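Local coordinates for protein pollen receptor-like kinase 3 (Arabidopsis thaliana, PDB 5WLS) that is a pollen-expressed receptor-like kinase whose leucine-rich repeat extracellular domain resembles the SERK co-receptors and probably takes part in signalling at the cell surface, at residues 4-8 with 61-65. Residues are numbered along the deposited sequence; the frame is centred on the assembly and turned at random.
Sequences LVRFK and DLKDL
The backbone O of Leu4 accepts a bond from Lys8 N at 2.9 Å and also faces CB of Asp61 across the contact, an instance of a helix and a weakly bonded helical turn, 61-63, joined by side-chain packing while the backbone bonds stay within their own segments. On the other side Asp64 N donates to Asp61 O at 3.2 Å, and the CB of Leu4 lies 3.7 Å from that same Asp61 oxygen. Leu4 is the principal apolar bridge: chi1 of 63° sets its CG between the backbone N and the carbonyl carbon, and with chi2 extended (176°) CD1 lies against Leu65 CD2 and beside Asp61 O. The branched ends of the two leucines meet obliquely, with Leu4 CG 3.9 Å from Leu65 CD2. The same Leu65 methyl also receives Val5 CG2, at 4.0 Å, the two side chains running roughly perpendicular to each other. About one helical turn on from Leu4, Phe7 meets the Asp61 carboxylate. OD2 rests 3.3 Å from Phe7 CB, while OD1 sits at the ring's edge near its plane, by the C-H at CD2, which would probably be mildly favourable; the ring and carboxylate planes are 51° apart. Farther along, Lys8 CG touches Leu62 CD2 at 3.8 Å before the chain bends away. The packing is consistent with the N-terminal cap of a plant leucine-rich repeat domain, its helix 3-9 set against helix 59-63. Lys8 and Leu62 both touch Ile46 of strand 42-47, Leu65 touches Val43, and Val5 packs on Trp21 and Trp32 in loops.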
loop_
_atom_site.group_PDB
_atom_site.type_symbol
_atom_site.label_atom_id
_atom_site.label_comp_id
_atom_site.label_asym_id
_atom_site.label_seq_id
_atom_site.Cartn_x
_atom_site.Cartn_y
_atom_site.Cartn_z
ATOM N N LEU A 4 -3.002 22.400 -1.908
ATOM C CA LEU A 4 -3.462 21.107 -1.415
ATOM C C LEU A 4 -2.302 20.251 -0.936
ATOM O O LEU A 4 -2.417 19.548 0.081
ATOM C CB LEU A 4 -4.230 20.400 -2.526
ATOM C CG LEU A 4 -3.423 20.049 -3.776
ATOM C CD1 LEU A 4 -4.288 19.298 -4.659
ATOM C CD2 LEU A 4 -2.855 21.197 -4.554
ATOM N N VAL A 5 -1.204 20.276 -1.690
ATOM C CA VAL A 5 0.042 19.656 -1.268
ATOM C C VAL A 5 0.518 20.250 0.054
ATOM O O VAL A 5 1.048 19.531 0.913
ATOM C CB VAL A 5 1.075 19.795 -2.398
ATOM C CG1 VAL A 5 2.391 19.214 -2.006
ATOM C CG2 VAL A 5 0.552 19.093 -3.635
ATOM N N ARG A 6 0.312 21.558 0.268
ATOM C CA ARG A 6 0.754 22.043 1.570
ATOM C C ARG A 6 -0.358 22.004 2.617
ATOM O O ARG A 6 -0.072 22.173 3.806
ATOM C CB ARG A 6 1.332 23.457 1.474
ATOM C CG ARG A 6 2.184 23.792 2.703
ATOM C CD ARG A 6 1.923 25.151 3.308
ATOM N NE ARG A 6 3.041 25.589 4.144
ATOM C CZ ARG A 6 2.937 26.491 5.115
ATOM N NH1 ARG A 6 1.766 27.054 5.376
ATOM N NH2 ARG A 6 4.004 26.833 5.828
ATOM N N PHE A 7 -1.599 21.709 2.220
ATOM C CA PHE A 7 -2.558 21.153 3.172
ATOM C C PHE A 7 -2.020 19.849 3.723
ATOM O O PHE A 7 -2.017 19.619 4.936
ATOM C CB PHE A 7 -3.922 20.881 2.515
ATOM C CG PHE A 7 -4.684 22.104 2.080
ATOM C CD1 PHE A 7 -4.321 23.378 2.486
ATOM C CD2 PHE A 7 -5.803 21.957 1.272
ATOM C CE1 PHE A 7 -5.046 24.476 2.059
ATOM C CE2 PHE A 7 -6.532 23.049 0.855
ATOM C CZ PHE A 7 -6.154 24.311 1.250
ATOM N N LYS A 8 -1.543 18.985 2.825
ATOM C CA LYS A 8 -1.102 17.657 3.220
ATOM C C LYS A 8 0.171 17.724 4.052
ATOM O O LYS A 8 0.342 16.943 4.997
ATOM C CB LYS A 8 -0.894 16.797 1.975
ATOM C CG LYS A 8 -0.752 15.320 2.254
ATOM C CD LYS A 8 0.705 14.909 2.211
ATOM C CE LYS A 8 0.857 13.414 2.389
ATOM N NZ LYS A 8 2.289 13.020 2.403
ATOM N N ASP A 61 -7.439 16.132 0.410
ATOM C CA ASP A 61 -6.374 16.953 -0.159
ATOM C C ASP A 61 -5.745 16.277 -1.373
ATOM O O ASP A 61 -5.496 16.926 -2.395
ATOM C CB ASP A 61 -5.308 17.246 0.897
ATOM C CG ASP A 61 -5.832 18.104 2.031
ATOM O OD1 ASP A 61 -6.777 18.887 1.801
ATOM O OD2 ASP A 61 -5.293 18.001 3.152
ATOM N N LEU A 62 -5.485 14.970 -1.282
ATOM C CA LEU A 62 -4.838 14.268 -2.386
ATOM C C LEU A 62 -5.779 14.043 -3.562
ATOM O O LEU A 62 -5.306 13.800 -4.677
ATOM C CB LEU A 62 -4.281 12.923 -1.914
ATOM C CG LEU A 62 -3.316 12.883 -0.726
ATOM C CD1 LEU A 62 -2.904 11.445 -0.438
ATOM C CD2 LEU A 62 -2.094 13.758 -0.966
ATOM N N LYS A 63 -7.095 14.116 -3.345
ATOM C CA LYS A 63 -8.036 14.014 -4.454
ATOM C C LYS A 63 -7.978 15.223 -5.374
ATOM O O LYS A 63 -8.378 15.120 -6.538
ATOM C CB LYS A 63 -9.465 13.841 -3.933
ATOM C CG LYS A 63 -9.829 12.416 -3.552
ATOM C CD LYS A 63 -11.134 12.371 -2.774
ATOM C CE LYS A 63 -12.337 12.486 -3.701
ATOM N NZ LYS A 63 -13.622 12.289 -2.973
ATOM N N ASP A 64 -7.488 16.359 -4.882
ATOM C CA ASP A 64 -7.391 17.560 -5.698
ATOM C C ASP A 64 -6.160 17.561 -6.606
ATOM O O ASP A 64 -5.921 18.559 -7.295
ATOM C CB ASP A 64 -7.398 18.801 -4.800
ATOM C CG ASP A 64 -8.676 18.956 -4.014
ATOM O OD1 ASP A 64 -9.727 18.462 -4.471
ATOM O OD2 ASP A 64 -8.621 19.572 -2.926
ATOM N N LEU A 65 -5.378 16.469 -6.625
ATOM C CA LEU A 65 -4.346 16.221 -7.626
ATOM C C LEU A 65 -4.875 15.206 -8.624
ATOM O O LEU A 65 -4.879 14.000 -8.333
ATOM C CB LEU A 65 -3.054 15.711 -6.979
ATOM C CG LEU A 65 -2.487 16.471 -5.790
ATOM C CD1 LEU A 65 -1.341 15.716 -5.135
ATOM C CD2 LEU A 65 -1.921 17.733 -6.463
#